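Local coordinates for protein AT-less polyketide synthase (PDB 4TKT) that probably catalyses the condensation step that extends a polyketide chain, as a ketosynthase domain of the AT-less isomigrastatin assembly line, at residues G44-S49 and V217-Y222; R96-C101 and V253-L258; G132-A137 and G206-G211; M138-Q143 and G160-I165. All coordinates share one frame; numbering follows the deposited sequence.

Interaction 1 of 4, residues G44-S49 and V217-Y222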
loop_
_atom_site.group_PDB
_atom_site.type_symbol
_atom_site.label_atom_id
_atom_site.label_comp_id
_atom_site.label_asym_id
_atom_site.label_seq_id
_atom_site.Cartn_x
_atom_site.Cartn_y
_atom_site.Cartn_z
ATOM N N GLY A 44 25.008 4.784 -0.405
ATOM C CA GLY A 44 24.570 5.863 0.462
ATOM C C GLY A 44 24.216 5.406 1.867
ATOM O O GLY A 44 24.522 6.094 2.839
ATOM N N ARG A 45 23.575 4.243 1.967
ATOM C CA ARG A 45 23.127 3.699 3.248
ATOM C C ARG A 45 24.268 3.535 4.250
ATOM O O ARG A 45 24.255 4.138 5.324
ATOM C CB ARG A 45 22.434 2.351 3.034
ATOM C CG ARG A 45 21.211 2.411 2.137
ATOM C CD ARG A 45 20.118 3.264 2.752
ATOM N NE ARG A 45 18.943 3.339 1.891
ATOM C CZ ARG A 45 17.893 2.533 1.989
ATOM N NH1 ARG A 45 17.865 1.586 2.917
ATOM N NH2 ARG A 45 16.865 2.673 1.162
ATOM N N TRP A 46 25.247 2.709 3.894
ATOM C CA TRP A 46 26.441 2.514 4.712
ATOM C C TRP A 46 27.544 1.858 3.887
ATOM O O TRP A 46 27.297 1.376 2.782
ATOM C CB TRP A 46 26.126 1.664 5.950
ATOM C CG TRP A 46 25.642 0.274 5.637
ATOM C CD1 TRP A 46 26.409 -0.811 5.321
ATOM C CD2 TRP A 46 24.282 -0.180 5.626
ATOM N NE1 TRP A 46 25.611 -1.909 5.105
ATOM C CE2 TRP A 46 24.302 -1.550 5.286
ATOM C CE3 TRP A 46 23.050 0.437 5.865
ATOM C CZ2 TRP A 46 23.138 -2.311 5.181
ATOM C CZ3 TRP A 46 21.895 -0.319 5.759
ATOM C CH2 TRP A 46 21.947 -1.679 5.420
ATOM N N ASP A 47 28.760 1.845 4.422
ATOM C CA ASP A 47 29.860 1.156 3.758
ATOM C C ASP A 47 29.808 -0.331 4.081
ATOM O O ASP A 47 30.266 -0.763 5.138
ATOM C CB ASP A 47 31.204 1.743 4.175
ATOM C CG ASP A 47 32.362 1.135 3.413
ATOM O OD1 ASP A 47 32.129 0.593 2.312
ATOM O OD2 ASP A 47 33.505 1.203 3.910
ATOM N N HIS A 48 29.251 -1.111 3.161
ATOM C CA HIS A 48 28.995 -2.522 3.413
ATOM C C HIS A 48 30.266 -3.366 3.354
ATOM O O HIS A 48 30.272 -4.520 3.787
ATOM C CB HIS A 48 27.966 -3.058 2.418
ATOM C CG HIS A 48 27.345 -4.353 2.835
ATOM N ND1 HIS A 48 26.621 -4.490 4.000
ATOM C CD2 HIS A 48 27.343 -5.572 2.246
ATOM C CE1 HIS A 48 26.198 -5.736 4.110
ATOM N NE2 HIS A 48 26.621 -6.413 3.057
ATOM N N SER A 49 31.343 -2.792 2.828
ATOM C CA SER A 49 32.615 -3.503 2.746
ATOM C C SER A 49 33.186 -3.737 4.138
ATOM O O SER A 49 34.041 -4.601 4.330
ATOM C CB SER A 49 33.622 -2.732 1.891
ATOM O OG SER A 49 34.269 -1.725 2.650
ATOM N N VAL A 217 17.433 0.550 7.290
ATOM C CA VAL A 217 18.185 1.790 7.446
ATOM C C VAL A 217 19.521 1.598 8.162
ATOM O O VAL A 217 20.325 2.526 8.249
ATOM C CB VAL A 217 17.359 2.836 8.216
ATOM C CG1 VAL A 217 15.957 2.932 7.631
ATOM C CG2 VAL A 217 17.288 2.470 9.678
ATOM N N HIS A 218 19.759 0.392 8.664
ATOM C CA HIS A 218 20.925 0.124 9.499
ATOM C C HIS A 218 21.556 -1.226 9.138
ATOM O O HIS A 218 20.850 -2.177 8.807
ATOM C CB HIS A 218 20.516 0.164 10.973
ATOM C CG HIS A 218 21.665 0.260 11.926
ATOM N ND1 HIS A 218 22.271 -0.850 12.475
ATOM C CD2 HIS A 218 22.310 1.333 12.440
ATOM C CE1 HIS A 218 23.243 -0.464 13.282
ATOM N NE2 HIS A 218 23.288 0.855 13.278
ATOM N N PRO A 219 22.894 -1.312 9.189
ATOM C CA PRO A 219 23.576 -2.560 8.824
ATOM C C PRO A 219 23.326 -3.709 9.807
ATOM O O PRO A 219 23.558 -4.868 9.458
ATOM C CB PRO A 219 25.057 -2.161 8.821
ATOM C CG PRO A 219 25.130 -0.959 9.701
ATOM C CD PRO A 219 23.847 -0.226 9.479
ATOM N N GLY A 220 22.854 -3.387 11.007
ATOM C CA GLY A 220 22.622 -4.381 12.041
ATOM C C GLY A 220 21.776 -5.559 11.599
ATOM O O GLY A 220 22.082 -6.708 11.924
ATOM N N LYS A 221 20.715 -5.274 10.851
ATOM C CA LYS A 221 19.821 -6.314 10.356
ATOM C C LYS A 221 20.576 -7.343 9.524
ATOM O O LYS A 221 20.277 -8.534 9.569
ATOM C CB LYS A 221 18.696 -5.701 9.525
ATOM C CG LYS A 221 17.719 -6.716 8.958
ATOM C CD LYS A 221 16.827 -6.102 7.889
ATOM C CE LYS A 221 15.962 -4.985 8.448
ATOM N NZ LYS A 221 15.050 -4.424 7.412
ATOM N N TYR A 222 21.565 -6.873 8.772
ATOM C CA TYR A 222 22.340 -7.749 7.906
ATOM C C TYR A 222 23.355 -8.573 8.689
ATOM O O TYR A 222 23.609 -9.728 8.353
ATOM C CB TYR A 222 23.030 -6.932 6.814
ATOM C CG TYR A 222 22.102 -6.637 5.662
ATOM C CD1 TYR A 222 21.219 -5.564 5.712
ATOM C CD2 TYR A 222 22.082 -7.451 4.539
ATOM C CE1 TYR A 222 20.354 -5.301 4.665
ATOM C CE2 TYR A 222 21.222 -7.198 3.487
ATOM C CZ TYR A 222 20.359 -6.123 3.556
ATOM O OH TYR A 222 19.505 -5.871 2.511
#

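Interaction 2 of 4, residues R96-C101 and V253-L258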
loop_
_atom_site.group_PDB
_atom_site.type_symbol
_atom_site.label_atom_id
_atom_site.label_comp_id
_atom_site.label_asym_id
_atom_site.label_seq_id
_atom_site.Cartn_x
_atom_site.Cartn_y
_atom_site.Cartn_z
ATOM N N ARG A 96 7.766 8.647 8.717
ATOM C CA ARG A 96 7.688 9.636 7.649
ATOM C C ARG A 96 7.036 9.062 6.397
ATOM O O ARG A 96 6.131 9.671 5.827
ATOM C CB ARG A 96 9.081 10.176 7.313
ATOM C CG ARG A 96 9.719 11.004 8.422
ATOM C CD ARG A 96 11.009 11.651 7.939
ATOM N NE ARG A 96 12.186 11.150 8.640
ATOM C CZ ARG A 96 13.415 11.158 8.133
ATOM N NH1 ARG A 96 13.627 11.628 6.913
ATOM N NH2 ARG A 96 14.431 10.689 8.843
ATOM N N LEU A 97 7.487 7.884 5.978
ATOM C CA LEU A 97 6.983 7.278 4.751
ATOM C C LEU A 97 5.551 6.771 4.899
ATOM O O LEU A 97 4.805 6.715 3.920
ATOM C CB LEU A 97 7.894 6.135 4.299
ATOM C CG LEU A 97 9.307 6.530 3.864
ATOM C CD1 LEU A 97 9.941 5.435 3.020
ATOM C CD2 LEU A 97 9.294 7.846 3.110
ATOM N N PHE A 98 5.163 6.401 6.115
ATOM C CA PHE A 98 3.812 5.907 6.335
ATOM C C PHE A 98 2.825 7.067 6.329
ATOM O O PHE A 98 1.688 6.920 5.879
ATOM C CB PHE A 98 3.712 5.125 7.645
ATOM C CG PHE A 98 2.461 4.298 7.757
ATOM C CD1 PHE A 98 2.219 3.263 6.866
ATOM C CD2 PHE A 98 1.528 4.556 8.747
ATOM C CE1 PHE A 98 1.069 2.501 6.959
ATOM C CE2 PHE A 98 0.376 3.795 8.849
ATOM C CZ PHE A 98 0.145 2.765 7.954
ATOM N N LEU A 99 3.265 8.219 6.825
ATOM C CA LEU A 99 2.470 9.438 6.730
ATOM C C LEU A 99 2.113 9.728 5.277
ATOM O O LEU A 99 0.951 9.962 4.949
ATOM C CB LEU A 99 3.219 10.627 7.334
ATOM C CG LEU A 99 2.905 10.978 8.787
ATOM C CD1 LEU A 99 3.809 12.098 9.274
ATOM C CD2 LEU A 99 1.443 11.367 8.934
ATOM N N GLN A 100 3.122 9.702 4.411
ATOM C CA GLN A 100 2.925 9.980 2.992
ATOM C C GLN A 100 2.082 8.894 2.331
ATOM O O GLN A 100 1.258 9.174 1.461
ATOM C CB GLN A 100 4.277 10.122 2.289
ATOM C CG GLN A 100 5.065 11.343 2.754
ATOM C CD GLN A 100 6.365 11.542 1.997
ATOM O OE1 GLN A 100 6.881 10.619 1.368
ATOM N NE2 GLN A 100 6.902 12.757 2.056
ATOM N N CYS A 101 2.290 7.656 2.760
ATOM C CA CYS A 101 1.491 6.530 2.300
ATOM C C CYS A 101 0.020 6.691 2.681
ATOM O O CYS A 101 -0.873 6.416 1.882
ATOM C CB CYS A 101 2.039 5.229 2.876
ATOM S SG CYS A 101 1.120 3.758 2.402
ATOM N N VAL A 253 6.454 0.205 1.857
ATOM C CA VAL A 253 5.403 0.882 2.608
ATOM C C VAL A 253 4.092 0.756 1.845
ATOM O O VAL A 253 4.035 1.068 0.659
ATOM C CB VAL A 253 5.703 2.378 2.834
ATOM C CG1 VAL A 253 4.736 2.956 3.853
ATOM C CG2 VAL A 253 7.137 2.587 3.290
ATOM N N GLY A 254 3.041 0.304 2.516
ATOM C CA GLY A 254 1.755 0.152 1.864
ATOM C C GLY A 254 0.600 0.293 2.831
ATOM O O GLY A 254 0.772 0.132 4.041
ATOM N N ALA A 255 -0.579 0.595 2.296
ATOM C CA ALA A 255 -1.778 0.722 3.118
ATOM C C ALA A 255 -3.053 0.556 2.298
ATOM O O ALA A 255 -3.062 0.772 1.087
ATOM C CB ALA A 255 -1.791 2.063 3.830
ATOM N N VAL A 256 -4.125 0.159 2.973
ATOM C CA VAL A 256 -5.445 0.105 2.360
ATOM C C VAL A 256 -6.452 0.835 3.238
ATOM O O VAL A 256 -6.321 0.856 4.462
ATOM C CB VAL A 256 -5.923 -1.344 2.139
ATOM C CG1 VAL A 256 -5.214 -1.964 0.954
ATOM C CG2 VAL A 256 -5.708 -2.174 3.391
ATOM N N LEU A 257 -7.447 1.447 2.605
ATOM C CA LEU A 257 -8.562 2.032 3.334
ATOM C C LEU A 257 -9.707 1.028 3.351
ATOM O O LEU A 257 -10.216 0.642 2.299
ATOM C CB LEU A 257 -9.003 3.354 2.701
ATOM C CG LEU A 257 -9.916 4.238 3.556
ATOM C CD1 LEU A 257 -9.261 4.559 4.889
ATOM C CD2 LEU A 257 -10.273 5.520 2.824
ATOM N N LEU A 258 -10.098 0.597 4.547
ATOM C CA LEU A 258 -11.097 -0.457 4.687
ATOM C C LEU A 258 -12.444 0.079 5.158
ATOM O O LEU A 258 -12.513 1.056 5.903
ATOM C CB LEU A 258 -10.599 -1.532 5.652
ATOM C CG LEU A 258 -9.293 -2.210 5.247
ATOM C CD1 LEU A 258 -8.953 -3.322 6.222
ATOM C CD2 LEU A 258 -9.395 -2.741 3.829
#

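Interaction 3 of 4, residues G132-A137 and G206-G211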
loop_
_atom_site.group_PDB
_atom_site.type_symbol
_atom_site.label_atom_id
_atom_site.label_comp_id
_atom_site.label_asym_id
_atom_site.label_seq_id
_atom_site.Cartn_x
_atom_site.Cartn_y
_atom_site.Cartn_z
ATOM N N GLY A 132 -10.013 4.587 11.909
ATOM C CA GLY A 132 -9.055 3.798 12.666
ATOM C C GLY A 132 -7.757 3.605 11.907
ATOM O O GLY A 132 -7.750 3.547 10.680
ATOM N N VAL A 133 -6.649 3.509 12.635
ATOM C CA VAL A 133 -5.344 3.331 12.006
ATOM C C VAL A 133 -4.621 2.126 12.595
ATOM O O VAL A 133 -4.318 2.090 13.786
ATOM C CB VAL A 133 -4.463 4.588 12.158
ATOM C CG1 VAL A 133 -3.160 4.416 11.400
ATOM C CG2 VAL A 133 -5.204 5.817 11.653
ATOM N N PHE A 134 -4.354 1.139 11.748
ATOM C CA PHE A 134 -3.726 -0.102 12.177
ATOM C C PHE A 134 -2.473 -0.350 11.361
ATOM O O PHE A 134 -2.547 -0.694 10.182
ATOM C CB PHE A 134 -4.696 -1.274 12.035
ATOM C CG PHE A 134 -5.948 -1.119 12.842
ATOM C CD1 PHE A 134 -7.020 -0.398 12.349
ATOM C CD2 PHE A 134 -6.050 -1.685 14.102
ATOM C CE1 PHE A 134 -8.171 -0.248 13.093
ATOM C CE2 PHE A 134 -7.197 -1.538 14.850
ATOM C CZ PHE A 134 -8.260 -0.819 14.345
ATOM N N ALA A 135 -1.321 -0.171 11.994
ATOM C CA ALA A 135 -0.049 -0.276 11.299
ATOM C C ALA A 135 0.748 -1.484 11.768
ATOM O O ALA A 135 0.729 -1.832 12.945
ATOM C CB ALA A 135 0.758 0.996 11.493
ATOM N N GLY A 136 1.447 -2.122 10.839
ATOM C CA GLY A 136 2.326 -3.223 11.174
ATOM C C GLY A 136 3.777 -2.855 10.936
ATOM O O GLY A 136 4.135 -2.383 9.857
ATOM N N ALA A 137 4.609 -3.062 11.950
ATOM C CA ALA A 137 6.042 -2.813 11.839
ATOM C C ALA A 137 6.777 -3.638 12.884
ATOM O O ALA A 137 6.195 -4.001 13.903
ATOM C CB ALA A 137 6.345 -1.341 12.006
ATOM N N GLY A 206 -15.821 3.678 11.662
ATOM C CA GLY A 206 -16.534 3.614 10.398
ATOM C C GLY A 206 -15.640 3.189 9.251
ATOM O O GLY A 206 -16.023 2.366 8.422
ATOM N N VAL A 207 -14.446 3.767 9.193
ATOM C CA VAL A 207 -13.454 3.354 8.213
ATOM C C VAL A 207 -12.159 3.029 8.933
ATOM O O VAL A 207 -11.955 3.435 10.078
ATOM C CB VAL A 207 -13.193 4.438 7.146
ATOM C CG1 VAL A 207 -14.501 4.904 6.534
ATOM C CG2 VAL A 207 -12.434 5.609 7.747
ATOM N N ALA A 208 -11.280 2.296 8.263
ATOM C CA ALA A 208 -10.018 1.923 8.874
ATOM C C ALA A 208 -8.885 1.925 7.864
ATOM O O ALA A 208 -8.989 1.348 6.782
ATOM C CB ALA A 208 -10.130 0.561 9.535
ATOM N N LEU A 209 -7.803 2.593 8.235
ATOM C CA LEU A 209 -6.570 2.539 7.474
ATOM C C LEU A 209 -5.710 1.401 8.014
ATOM O O LEU A 209 -5.369 1.383 9.197
ATOM C CB LEU A 209 -5.833 3.871 7.565
ATOM C CG LEU A 209 -4.851 4.188 6.446
ATOM C CD1 LEU A 209 -5.573 4.185 5.115
ATOM C CD2 LEU A 209 -4.196 5.533 6.705
ATOM N N ALA A 210 -5.379 0.442 7.158
ATOM C CA ALA A 210 -4.549 -0.682 7.572
ATOM C C ALA A 210 -3.382 -0.861 6.616
ATOM O O ALA A 210 -3.554 -0.799 5.400
ATOM C CB ALA A 210 -5.370 -1.956 7.649
ATOM N N GLY A 211 -2.194 -1.077 7.166
ATOM C CA GLY A 211 -1.017 -1.265 6.342
ATOM C C GLY A 211 0.216 -1.638 7.135
ATOM O O GLY A 211 0.157 -1.833 8.350
#

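Interaction 4 of 4, residues M138-Q143 and G160-I165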
loop_
_atom_site.group_PDB
_atom_site.type_symbol
_atom_site.label_atom_id
_atom_site.label_comp_id
_atom_site.label_asym_id
_atom_site.label_seq_id
_atom_site.Cartn_x
_atom_site.Cartn_y
_atom_site.Cartn_z
HETATM N N MSE A 138 8.051 -3.932 12.641
HETATM C CA MSE A 138 8.794 -4.785 13.562
HETATM C C MSE A 138 10.193 -4.277 13.919
HETATM O O MSE A 138 10.797 -4.764 14.873
HETATM C CB MSE A 138 8.903 -6.199 12.988
HETATM C CG MSE A 138 9.668 -6.303 11.679
HETATM SE SE MSE A 138 9.879 -8.158 11.081
HETATM C CE MSE A 138 11.018 -8.828 12.512
ATOM N N TYR A 139 10.708 -3.307 13.172
ATOM C CA TYR A 139 12.056 -2.795 13.430
ATOM C C TYR A 139 12.059 -1.352 13.913
ATOM O O TYR A 139 11.310 -0.518 13.408
ATOM C CB TYR A 139 12.926 -2.894 12.175
ATOM C CG TYR A 139 13.273 -4.303 11.760
ATOM C CD1 TYR A 139 14.142 -5.075 12.519
ATOM C CD2 TYR A 139 12.747 -4.853 10.597
ATOM C CE1 TYR A 139 14.468 -6.366 12.141
ATOM C CE2 TYR A 139 13.067 -6.143 10.209
ATOM C CZ TYR A 139 13.929 -6.894 10.986
ATOM O OH TYR A 139 14.252 -8.177 10.610
ATOM N N SER A 140 12.918 -1.069 14.888
ATOM C CA SER A 140 13.181 0.300 15.323
ATOM C C SER A 140 14.673 0.580 15.248
ATOM O O SER A 140 15.329 0.756 16.272
ATOM C CB SER A 140 12.676 0.533 16.744
ATOM O OG SER A 140 11.264 0.505 16.790
ATOM N N GLU A 141 15.200 0.625 14.029
ATOM C CA GLU A 141 16.641 0.688 13.815
ATOM C C GLU A 141 17.228 2.097 13.817
ATOM O O GLU A 141 18.388 2.273 14.187
ATOM C CB GLU A 141 16.995 0.008 12.498
ATOM C CG GLU A 141 16.806 -1.492 12.511
ATOM C CD GLU A 141 17.303 -2.138 11.237
ATOM O OE1 GLU A 141 16.957 -1.640 10.139
ATOM O OE2 GLU A 141 18.050 -3.135 11.335
ATOM N N TYR A 142 16.444 3.085 13.389
ATOM C CA TYR A 142 16.908 4.473 13.317
ATOM C C TYR A 142 17.488 4.898 14.664
ATOM O O TYR A 142 18.539 5.532 14.741
ATOM C CB TYR A 142 15.758 5.392 12.905
ATOM C CG TYR A 142 16.180 6.701 12.274
ATOM C CD1 TYR A 142 17.024 6.724 11.172
ATOM C CD2 TYR A 142 15.707 7.910 12.760
ATOM C CE1 TYR A 142 17.401 7.918 10.586
ATOM C CE2 TYR A 142 16.078 9.109 12.183
ATOM C CZ TYR A 142 16.923 9.109 11.096
ATOM O OH TYR A 142 17.293 10.303 10.517
ATOM N N GLN A 143 16.777 4.512 15.715
ATOM C CA GLN A 143 17.202 4.638 17.104
ATOM C C GLN A 143 18.686 4.329 17.354
ATOM O O GLN A 143 19.348 5.007 18.142
ATOM C CB GLN A 143 16.334 3.702 17.943
ATOM C CG GLN A 143 16.270 4.000 19.415
ATOM C CD GLN A 143 15.352 3.034 20.128
ATOM O OE1 GLN A 143 14.917 2.039 19.547
ATOM N NE2 GLN A 143 15.045 3.322 21.387
ATOM N N GLY A 160 12.449 5.754 19.332
ATOM C CA GLY A 160 12.227 4.457 18.721
ATOM C C GLY A 160 10.883 3.874 19.111
ATOM O O GLY A 160 10.807 2.749 19.604
ATOM N N SER A 161 9.821 4.642 18.892
ATOM C CA SER A 161 8.476 4.205 19.246
ATOM C C SER A 161 7.687 3.773 18.021
ATOM O O SER A 161 7.322 4.602 17.189
ATOM C CB SER A 161 7.722 5.317 19.975
ATOM O OG SER A 161 6.449 4.861 20.395
ATOM N N LEU A 162 7.418 2.476 17.923
ATOM C CA LEU A 162 6.657 1.929 16.806
ATOM C C LEU A 162 5.222 2.447 16.787
ATOM O O LEU A 162 4.602 2.530 15.727
ATOM C CB LEU A 162 6.662 0.398 16.859
ATOM C CG LEU A 162 8.002 -0.265 16.533
ATOM C CD1 LEU A 162 7.879 -1.775 16.565
ATOM C CD2 LEU A 162 8.511 0.203 15.180
ATOM N N ALA A 163 4.704 2.800 17.960
ATOM C CA ALA A 163 3.353 3.340 18.079
ATOM C C ALA A 163 3.192 4.639 17.297
ATOM O O ALA A 163 2.098 4.955 16.825
ATOM C CB ALA A 163 3.000 3.570 19.537
ATOM N N SER A 164 4.281 5.391 17.172
ATOM C CA SER A 164 4.244 6.679 16.493
ATOM C C SER A 164 3.833 6.533 15.038
ATOM O O SER A 164 3.233 7.440 14.468
ATOM C CB SER A 164 5.601 7.374 16.583
ATOM O OG SER A 164 5.859 7.791 17.909
ATOM N N ILE A 165 4.158 5.391 14.443
ATOM C CA ILE A 165 3.791 5.120 13.060
ATOM C C ILE A 165 2.283 5.252 12.863
ATOM O O ILE A 165 1.826 5.890 11.916
ATOM C CB ILE A 165 4.253 3.718 12.623
ATOM C CG1 ILE A 165 5.779 3.635 12.653
ATOM C CG2 ILE A 165 3.744 3.392 11.230
ATOM C CD1 ILE A 165 6.321 2.276 12.282
HETATM O O HOH W 1 9.741 -0.007 19.559
#

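Interaction 1 of 4, residues G44-S49 and V217-Y222
W46 lies with one indole face against P219, the centre of a largely apolar contact between two loop-rich segments. The CH-pi component is well formed: P219 CB stands 3.7 Å from the centroid of the five-membered ring of W46, only 10° off the ring normal. The same face continues over the backbone, where W46 CZ3 comes within 3.5 Å of H218 C. A chi1 of 62° puts the W46 ring between its own backbone N and carbonyl carbon, and from there it reaches P219. Among the aromatic contacts, W46 CZ2 approaches Y222 CD1 at 3.8 Å with the two ring planes at 60°, while H48 directs its edge toward the face of Y222 in an offset edge-to-face pair. Hydrogen bonds run within each segment instead of across. W46 NE1 donates to H48 ND1 at 3.0 Å in a nearly straight bond, close to the indole plane, which ties the two rings together; H48 NE2 bonds S64 O, and Y222 OH bonds W66 O. On the other side, H218 NE2 bonds E148. The result is a W46-H48-Y222 aromatic cluster beside the turn that leads into helix 220-227, where H218 ND1 accepts a capping bond from G220 N at 3.0 Å.

Interaction 2 of 4, residues R96-C101 and V253-L258
V253 divides its two methyl groups among L97, F98 and C101, where helix 93-109 packs on strand 252-260 of the large mixed sheet of this thiolase-type fold. The segment axes approach to 8.1 Å and are inclined at -37°, so they diverge along the strand. In the tight part, V253 CG1, anti to its backbone N (chi1 -168°), meets C101 CB at 3.7 Å, and V253 CG2 reaches L97 CB at 3.8 Å, the L97 and V253 side chains crossing at about a right angle. The F98 ring presents its edge: CD1 faces V253 CG1 at 3.9 Å, and CE1 lies 3.8 Å from G254 O, which is also close to the ring plane. With an alanine at V253 both methyls are lost, which would probably open a gap between the strand and C101 and L97 and leave the F98 edge without its support.

A255 closes the tight part through C101, its contact with F98 CE1 being looser at 4.3 Å from A255 CB. Beyond it the helix segment makes no contact with V256, L257 or L258. This side is still buried, not solvent-facing: V256 touches M14 and L257 touches V12 on the neighbouring strand 9-17. Across the helix, L99 and Q100 turn to other parts of the core and both meet F76. The thiol of C101 extends with chi1 179° over the strand backbone, its SG 3.5 Å from G254 C and 3.7 Å from A255 CB.

Interaction 3 of 4, residues G132-A137 and G206-G211
G132 O accepts from L209 N at 2.6 Å, and L209 O in turn accepts from F134 N at 2.8 Å, the latter bond nearly linear at 168°. With G211 N to F134 O at 3.1 Å, these bonds join strands 129-136 and 208-214 as parallel neighbours in the central mixed sheet of the thiolase-type fold. Two further bonds extend the register: G132 N to V207 O at 2.9 Å, at the corner the chain turns at G206 and V207, and G136 N to G211 O at 2.8 Å, more bent at 143°. G132, F134 and G136 thus serve this seam, whereas V133 and A135 turn their backbone groups to strand 179-182 on the other flank. CA-H...O contacts, such as A210 CA to F134 O, fill the intervals between the stronger bonds.

Outward from the backbone, the side chains sort onto two faces. F134, A208 and A210 share one, where F134 and A210 meet helix 188-202, the helix linking strand 179-182 to strand 208-214. V133, A135 and L209 lie on the other, V133 and A135 against helix 163-173 and L209 against helix 93-109. The F134 ring, its CG anti to the carbonyl carbon (chi1 -60°), leans back along its own strand beside G132, where a CB would be crowded by F134 CE1. That same CE1 meets A208 CB at 4.1 Å.

Interaction 4 of 4, residues M138-Q143 and G160-I165
L162 points its isobutyl group at S140, so that the serine hydroxyl meets a branched apolar tip: S140 OG lies 3.2 Å from L162 CD2, with no hydrogen bond directly between the segments. The same methyl also approaches Y139 O at 3.4 Å, a carbonyl whose bond comes from Q94 NE2. S140 OG stands beside its backbone N (chi1 -68°), a placement that turns the hydroxyl toward the second segment, where one water joins it to the backbone. This water is 3.2 Å from S140 OG and donates to G160 O at 3.0 Å. On the exposed side, the extended Q143 chain lays its amide alongside G160, with CD 3.7 Å from G160 CA. A CB at G160 would clash with Q143 OE1, so the close passage depends on the glycine. Shortening L162 to an alanine is likely to leave S140 OG and Y139 O without their apolar cover and to open a gap between the two segments. The contact lies at the protein surface, between the chain entering helix 142-151 and the chain leading into helix 163-173. One turn deeper, I165 packs on F98 of helix 93-109 and on V213 of strand 208-214.

Interactions 2 and 3 belong to the buried core and share one sheet: strands 252-260 and 208-214 are neighbours, and V256 N probably bonds A210 O across them. Their chemistry differs, since interaction 3 is a backbone hydrogen-bonded seam and interaction 2 an apolar helix-on-sheet packing. Interaction 4 is a surface contact bridged by water, yet it touches the core through I165, which meets A135 and A137 of interaction 3. Interaction 1, buried but about 25 Å from interaction 2 between centres, relies on aromatic and proline packing; it meets interaction 4 where K221 lies against Y139 and E141.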